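Local coordinates for copper homeostasis protein cutF (Escherichia coli, PDB 2Z4I), which takes part in copper homeostasis and in the adhesion of cells to hydrophobic surfaces, and activates the Cpx pathway from the outer membrane, at residues Met127-Met132 against Phe142-Thr147; Pro173-Val178 against Pro207-Ser212; Glu179-Leu184 against Val196-Thr201. The protein carries 1 engineered substitution. All coordinates share one frame; numbering follows the deposited sequence.

Interaction 1. Residues Met127-Met132 against Phe142-Thr147; sequences MTLRGM and FTDCAT
Met132 (a selenomethionine) and Thr143 face each other as an antiparallel hydrogen-bonded pair, each satisfying the other's backbone. Met132 N donates to Thr143 O at 2.6 Å. In return Thr143 N donates to Met132 O at 3.0 Å, coming from above the carbonyl plane, 37° out of it. That carbonyl oxygen takes a second hydrogen from water 1, with 2.8 Å between Met132 O and the water. The same water hydrogen-bonds Thr143 OG1 and so bridges the hydroxyl to the strand across. One step further Gly131 and Asp144 form a non-hydrogen-bonded pair, their CA atoms 4.0 Å apart. Beyond it the second strand gives way to a turn, yet Cys145 N still donates to Arg130 O, at 2.8 Å.

This is the hairpin of strands 127-135 and 140-144, the first two strands of the OB barrel of the C-terminal domain; 127-132 belongs to a region that could contain a copper-binding motif. The other edge of the first strand is satisfied by strand 174-185, with backbone bonds between Leu129 and Val178 and between Gly131 and Leu176; Arg130 NH1 bonds Ser177 OG.

Asp144 turns its carboxylate to the chain that follows: OD1 accepts from Thr147 N at 2.6 Å, met nearly along the C-O direction, which makes an Asx motif. The hydroxyl of Thr147 adds a weak bond to the same oxygen, and Thr147 OG1 also bonds Lys149 N.

Phe142, with CG anti to its backbone N (chi1 179°), lays its ring against Gly131. Gly131 CA lies over one face, 3.7 Å from the ring centroid and 29° off the normal, in a CH-pi contact offset toward the rim. Leu129 CB touches Phe142 CZ at 3.7 Å.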
# COMPACT_ATOMS: atom_id res chain seq x y z
N MSE A 127 2.59 4.38 16.74
CA MSE A 127 1.53 3.44 17.01
C MSE A 127 1.35 3.54 18.51
O MSE A 127 2.20 4.13 19.18
CB MSE A 127 1.93 2.03 16.61
CG MSE A 127 3.25 1.60 17.13
SE MSE A 127 3.78 0.02 16.22
CE MSE A 127 4.02 0.71 14.49
N THR A 128 0.28 2.99 19.05
CA THR A 128 0.09 3.08 20.49
C THR A 128 0.56 1.85 21.21
O THR A 128 0.34 0.73 20.74
CB THR A 128 -1.36 3.35 20.86
OG1 THR A 128 -1.76 4.59 20.28
CG2 THR A 128 -1.51 3.41 22.36
N LEU A 129 1.21 2.04 22.35
CA LEU A 129 1.70 0.91 23.11
C LEU A 129 1.32 0.98 24.58
O LEU A 129 1.26 2.05 25.19
CB LEU A 129 3.22 0.79 22.98
CG LEU A 129 3.78 0.62 21.56
CD1 LEU A 129 4.02 1.97 20.98
CD2 LEU A 129 5.07 -0.15 21.59
N ARG A 130 1.06 -0.19 25.15
CA ARG A 130 0.69 -0.31 26.54
C ARG A 130 1.77 -1.19 27.15
O ARG A 130 1.97 -2.31 26.69
CB ARG A 130 -0.67 -1.01 26.65
CG ARG A 130 -1.70 -0.27 27.46
CD ARG A 130 -2.19 1.00 26.77
NE ARG A 130 -3.13 0.71 25.68
CZ ARG A 130 -3.94 1.61 25.12
NH1 ARG A 130 -3.94 2.87 25.54
NH2 ARG A 130 -4.77 1.23 24.16
N GLY A 131 2.48 -0.69 28.15
CA GLY A 131 3.51 -1.53 28.74
C GLY A 131 3.92 -1.08 30.12
O GLY A 131 3.48 -0.02 30.58
N MSE A 132 4.75 -1.89 30.77
CA MSE A 132 5.24 -1.54 32.10
C MSE A 132 6.57 -0.82 31.90
O MSE A 132 7.57 -1.44 31.54
CB MSE A 132 5.44 -2.80 32.95
CG MSE A 132 4.16 -3.60 33.27
SE MSE A 132 2.69 -2.59 34.07
CE MSE A 132 3.57 -1.84 35.61
N PHE A 142 10.78 -0.99 28.63
CA PHE A 142 9.33 -1.01 28.50
C PHE A 142 8.91 -2.43 28.20
O PHE A 142 9.15 -2.95 27.11
CB PHE A 142 8.93 -0.07 27.35
CG PHE A 142 7.45 0.00 27.06
CD1 PHE A 142 6.84 -0.94 26.25
CD2 PHE A 142 6.70 1.07 27.51
CE1 PHE A 142 5.51 -0.81 25.87
CE2 PHE A 142 5.36 1.21 27.15
CZ PHE A 142 4.76 0.27 26.32
N THR A 143 8.32 -3.08 29.20
CA THR A 143 7.83 -4.44 28.99
C THR A 143 6.42 -4.27 28.43
O THR A 143 5.52 -3.78 29.11
CB THR A 143 7.80 -5.23 30.30
OG1 THR A 143 9.14 -5.35 30.81
CG2 THR A 143 7.22 -6.61 30.06
N ASP A 144 6.27 -4.66 27.17
CA ASP A 144 5.01 -4.50 26.45
C ASP A 144 3.92 -5.48 26.85
O ASP A 144 4.07 -6.69 26.71
CB ASP A 144 5.29 -4.58 24.96
CG ASP A 144 4.03 -4.60 24.13
OD1 ASP A 144 3.54 -5.71 23.84
OD2 ASP A 144 3.52 -3.51 23.80
N CYS A 145 2.80 -4.93 27.33
CA CYS A 145 1.66 -5.73 27.76
C CYS A 145 1.25 -6.74 26.69
O CYS A 145 1.03 -7.91 26.99
CB CYS A 145 0.45 -4.85 28.09
SG CYS A 145 0.51 -3.85 29.63
N ALA A 146 1.16 -6.27 25.45
CA ALA A 146 0.74 -7.12 24.34
C ALA A 146 1.59 -8.34 24.02
O ALA A 146 1.05 -9.42 23.87
CB ALA A 146 0.58 -6.27 23.09
N THR A 147 2.90 -8.18 23.91
CA THR A 147 3.77 -9.30 23.55
C THR A 147 4.64 -9.79 24.68
O THR A 147 5.37 -10.76 24.52
CB THR A 147 4.72 -8.93 22.41
OG1 THR A 147 5.76 -8.07 22.91
CG2 THR A 147 3.97 -8.22 21.31
O HOH W 1 9.66 -3.15 32.15

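Interaction 2. Residues Pro173-Val178 against Pro207-Ser212; sequences PVLLSV and PNQDCS
Leu175 reaches out from its strand into the bend of 207-212 and makes most of the contact, which is packing alone: no hydrogen bond crosses between 173-178 and 207-212.

Among apolar groups, Leu175 CD1 lies 4.2 Å from Cys211 SG. Val174 packs on the ring and backbone of Pro207: its CG1, anti to the backbone N, comes within 3.6 Å of Pro207 N.

Apolar carbons also rest against polar backbone and the Gln209 amide. Leu175 CD1 lies 4.0 Å from Cys211 N, and Leu175 CB sits 3.9 Å from Gln209 O. The other branch of Leu175 goes to the side-chain amide of Gln209, with Leu175 CD2 4.1 Å from Gln209 OE1, where the two side chains meet at a slant. With CG likewise anti to the backbone N (chi1 -176°), Leu175 spreads its two methyls over Gln209, Asp210 and Cys211.

The polar backbone of the strand is served by its neighbours: Val174 bonds Tyr133, and Leu175 bonds Tyr206. Val174 also touches Tyr163 and Arg167 of helix 157-167, which comes between the third and fourth strands as in OB folds. This is the start of the fourth strand of an OB barrel, packed at Val174 and Leu175 against the C-terminal loop, which the Cys145-Cys211 disulfide ties to the turn after the second strand.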
# COMPACT_ATOMS: atom_id res chain seq x y z
N PRO A 173 8.12 -0.53 38.36
CA PRO A 173 7.72 -0.15 37.00
C PRO A 173 6.25 0.26 36.97
O PRO A 173 5.40 -0.37 37.61
CB PRO A 173 8.00 -1.42 36.20
CG PRO A 173 7.83 -2.50 37.19
CD PRO A 173 8.52 -1.95 38.40
N VAL A 174 5.95 1.32 36.24
CA VAL A 174 4.59 1.84 36.14
C VAL A 174 4.00 1.61 34.76
O VAL A 174 4.68 1.77 33.74
CB VAL A 174 4.57 3.34 36.45
CG1 VAL A 174 3.17 3.87 36.37
CG2 VAL A 174 5.16 3.59 37.80
N LEU A 175 2.72 1.24 34.73
CA LEU A 175 2.05 1.01 33.45
C LEU A 175 2.10 2.33 32.71
O LEU A 175 1.94 3.39 33.32
CB LEU A 175 0.58 0.60 33.66
CG LEU A 175 -0.16 0.26 32.35
CD1 LEU A 175 0.27 -1.14 31.90
CD2 LEU A 175 -1.67 0.32 32.54
N LEU A 176 2.33 2.28 31.40
CA LEU A 176 2.43 3.50 30.61
C LEU A 176 1.78 3.27 29.27
O LEU A 176 1.89 2.19 28.70
CB LEU A 176 3.91 3.86 30.41
CG LEU A 176 4.42 5.17 29.78
CD1 LEU A 176 5.26 4.85 28.55
CD2 LEU A 176 3.26 6.10 29.43
N SER A 177 1.08 4.29 28.79
CA SER A 177 0.43 4.24 27.48
C SER A 177 1.04 5.36 26.66
O SER A 177 0.80 6.53 26.92
CB SER A 177 -1.07 4.48 27.62
OG SER A 177 -1.66 4.62 26.34
N VAL A 178 1.84 5.02 25.66
CA VAL A 178 2.47 6.06 24.87
C VAL A 178 2.46 5.72 23.40
O VAL A 178 2.35 4.54 23.04
CB VAL A 178 3.93 6.28 25.31
CG1 VAL A 178 4.74 5.04 25.00
CG2 VAL A 178 4.53 7.49 24.63
N PRO A 207 -0.13 4.43 37.76
CA PRO A 207 0.52 3.88 38.95
C PRO A 207 -0.10 2.68 39.66
O PRO A 207 0.59 1.70 39.95
CB PRO A 207 0.64 5.09 39.88
CG PRO A 207 -0.47 5.96 39.45
CD PRO A 207 -0.39 5.87 37.96
N ASN A 208 -1.39 2.74 39.93
CA ASN A 208 -2.05 1.65 40.65
C ASN A 208 -2.27 0.39 39.81
O ASN A 208 -2.25 -0.72 40.34
CB ASN A 208 -3.39 2.14 41.23
N GLN A 209 -2.46 0.57 38.51
CA GLN A 209 -2.74 -0.55 37.61
C GLN A 209 -1.54 -1.30 37.06
O GLN A 209 -0.39 -0.86 37.18
CB GLN A 209 -3.56 -0.07 36.42
CG GLN A 209 -4.62 0.93 36.76
CD GLN A 209 -4.83 1.93 35.65
OE1 GLN A 209 -5.01 1.55 34.49
NE2 GLN A 209 -4.81 3.21 36.00
N ASP A 210 -1.84 -2.44 36.44
CA ASP A 210 -0.85 -3.30 35.80
C ASP A 210 -1.53 -3.75 34.50
O ASP A 210 -2.66 -3.36 34.24
CB ASP A 210 -0.50 -4.49 36.69
CG ASP A 210 -1.42 -5.67 36.48
OD1 ASP A 210 -2.64 -5.46 36.35
OD2 ASP A 210 -0.91 -6.81 36.46
N CYS A 211 -0.86 -4.56 33.69
CA CYS A 211 -1.43 -4.98 32.42
C CYS A 211 -2.83 -5.59 32.42
O CYS A 211 -3.65 -5.28 31.55
CB CYS A 211 -0.47 -5.92 31.69
SG CYS A 211 1.07 -5.15 31.09
N SER A 212 -3.10 -6.47 33.39
CA SER A 212 -4.40 -7.14 33.50
C SER A 212 -5.59 -6.19 33.59
O SER A 212 -6.57 -6.33 32.86
CB SER A 212 -4.41 -8.07 34.72
OG SER A 212 -3.32 -8.97 34.69

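Interaction 3. Residues Glu179-Leu184 against Val196-Thr201; sequences EGHFTL and VLAPDT
Phe182 and Leu197 share one face of this antiparallel pair, and buried Leu197, which also packs on Leu129, fills it. Leu197 CD1 stands over the centre of the Phe182 ring, 4.1 Å from its centroid and only 11° off the normal, a CH-pi contact. The same methyl touches His181 O at 3.6 Å. Leu197 CG is anti to its backbone N (chi1 -174°), which carries the branch across to the facing strand.

Backbone bonds hold the middle of the pair. His181 and Ala198 exchange two, the straighter from Ala198 N to His181 O at 2.9 Å. Thr183 N donates to Val196 O at 2.8 Å, while the return bond from Val196 N is weak.

On the other face Val196 is buried beside Thr183, the two pointing the same way, but Thr183, His181 and Ala198 stay partly exposed. Ala198 CB lies over one face of the His181 ring, offset toward the rim. His181 ND1 points to Asp200 OD1 as donor, though the position of that oxygen is doubtful. The end of the pair is also partly exposed: Asp200 N bonds Glu179 O at 2.8 Å, and the Glu179 chain slants across Thr201.

Phe151 packs edge-to-face with Phe182. The fourth strand pairs with the first through Gly180 and Met127, and the fifth meets the third through Leu197 and Met152, the closing edge expected of an OB barrel.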
# COMPACT_ATOMS: atom_id res chain seq x y z
N GLU A 179 2.57 6.74 22.55
CA GLU A 179 2.65 6.53 21.12
C GLU A 179 4.13 6.47 20.82
O GLU A 179 4.92 7.17 21.45
CB GLU A 179 2.03 7.69 20.36
CG GLU A 179 0.53 7.55 20.17
CD GLU A 179 -0.04 8.66 19.32
OE1 GLU A 179 0.48 8.91 18.21
OE2 GLU A 179 -1.03 9.29 19.77
N GLY A 180 4.53 5.61 19.89
CA GLY A 180 5.94 5.52 19.57
C GLY A 180 6.22 4.60 18.41
O GLY A 180 5.33 3.89 17.94
N HIS A 181 7.46 4.62 17.93
CA HIS A 181 7.86 3.77 16.82
C HIS A 181 9.23 3.19 17.13
O HIS A 181 9.93 3.70 18.01
CB HIS A 181 7.93 4.57 15.52
CG HIS A 181 8.80 5.79 15.62
ND1 HIS A 181 8.39 6.94 16.26
CD2 HIS A 181 10.06 6.02 15.19
CE1 HIS A 181 9.37 7.83 16.22
NE2 HIS A 181 10.39 7.30 15.57
N PHE A 182 9.61 2.13 16.44
CA PHE A 182 10.92 1.54 16.69
C PHE A 182 11.97 2.16 15.80
O PHE A 182 11.72 2.45 14.63
CB PHE A 182 10.89 0.04 16.46
CG PHE A 182 10.05 -0.69 17.44
CD1 PHE A 182 8.70 -0.90 17.20
CD2 PHE A 182 10.60 -1.13 18.64
CE1 PHE A 182 7.91 -1.54 18.13
CE2 PHE A 182 9.81 -1.77 19.58
CZ PHE A 182 8.46 -1.98 19.33
N THR A 183 13.16 2.36 16.35
CA THR A 183 14.23 2.93 15.57
C THR A 183 15.51 2.22 15.93
O THR A 183 15.57 1.51 16.92
CB THR A 183 14.39 4.40 15.87
OG1 THR A 183 15.35 4.96 14.97
CG2 THR A 183 14.86 4.61 17.28
N LEU A 184 16.54 2.41 15.11
CA LEU A 184 17.83 1.79 15.37
C LEU A 184 18.72 2.77 16.09
O LEU A 184 18.82 3.93 15.71
CB LEU A 184 18.51 1.38 14.06
CG LEU A 184 17.88 0.21 13.30
CD1 LEU A 184 18.55 0.06 11.96
CD2 LEU A 184 18.01 -1.05 14.11
N VAL A 196 15.08 0.04 19.28
CA VAL A 196 14.79 0.80 20.49
C VAL A 196 13.49 1.55 20.28
O VAL A 196 13.21 2.00 19.17
CB VAL A 196 15.90 1.83 20.78
CG1 VAL A 196 16.07 2.76 19.60
CG2 VAL A 196 15.54 2.65 22.00
N LEU A 197 12.70 1.69 21.34
CA LEU A 197 11.42 2.39 21.23
C LEU A 197 11.58 3.88 21.43
O LEU A 197 12.03 4.33 22.49
CB LEU A 197 10.41 1.87 22.26
CG LEU A 197 9.02 2.48 22.07
CD1 LEU A 197 8.43 1.91 20.79
CD2 LEU A 197 8.11 2.16 23.24
N ALA A 198 11.19 4.64 20.41
CA ALA A 198 11.28 6.10 20.47
C ALA A 198 9.88 6.65 20.67
O ALA A 198 8.98 6.40 19.85
CB ALA A 198 11.88 6.64 19.18
N PRO A 199 9.65 7.40 21.75
CA PRO A 199 8.31 7.96 21.98
C PRO A 199 7.93 9.03 20.97
O PRO A 199 8.80 9.67 20.39
CB PRO A 199 8.41 8.51 23.41
CG PRO A 199 9.90 8.87 23.53
CD PRO A 199 10.55 7.67 22.89
N ASP A 200 6.63 9.22 20.73
CA ASP A 200 6.14 10.23 19.79
C ASP A 200 5.20 11.19 20.49
O ASP A 200 4.76 12.18 19.89
CB ASP A 200 5.37 9.61 18.63
CG ASP A 200 6.27 8.92 17.62
OD1 ASP A 200 6.49 7.70 17.76
OD2 ASP A 200 6.73 9.60 16.67
N THR A 201 4.86 10.90 21.75
CA THR A 201 3.97 11.75 22.53
C THR A 201 4.31 11.65 24.01
O THR A 201 5.01 10.72 24.43
CB THR A 201 2.48 11.32 22.40
OG1 THR A 201 2.23 10.19 23.26
CG2 THR A 201 2.15 10.94 20.98

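From the N terminus of the C-terminal domain, interaction 1 comes first and closes the short hairpin loop between strands 127-135 and 140-144. Only after it is complete does the chain enter strand 174-185, which supplies one side of both later contacts. The beginning of that strand meets 207-212 in interaction 2, which spans 28 residues; interaction 3, pairing 179-184 with 196-201, opens and closes within that span. Met132 of interaction 1 packs its CE on Pro173 and Leu175 of interaction 2, and Val178 CG2 lies 4.2 Å from Pro199 CB of interaction 3. Together the contacts join the first, second, fourth and fifth barrel strands and the C-terminal loop.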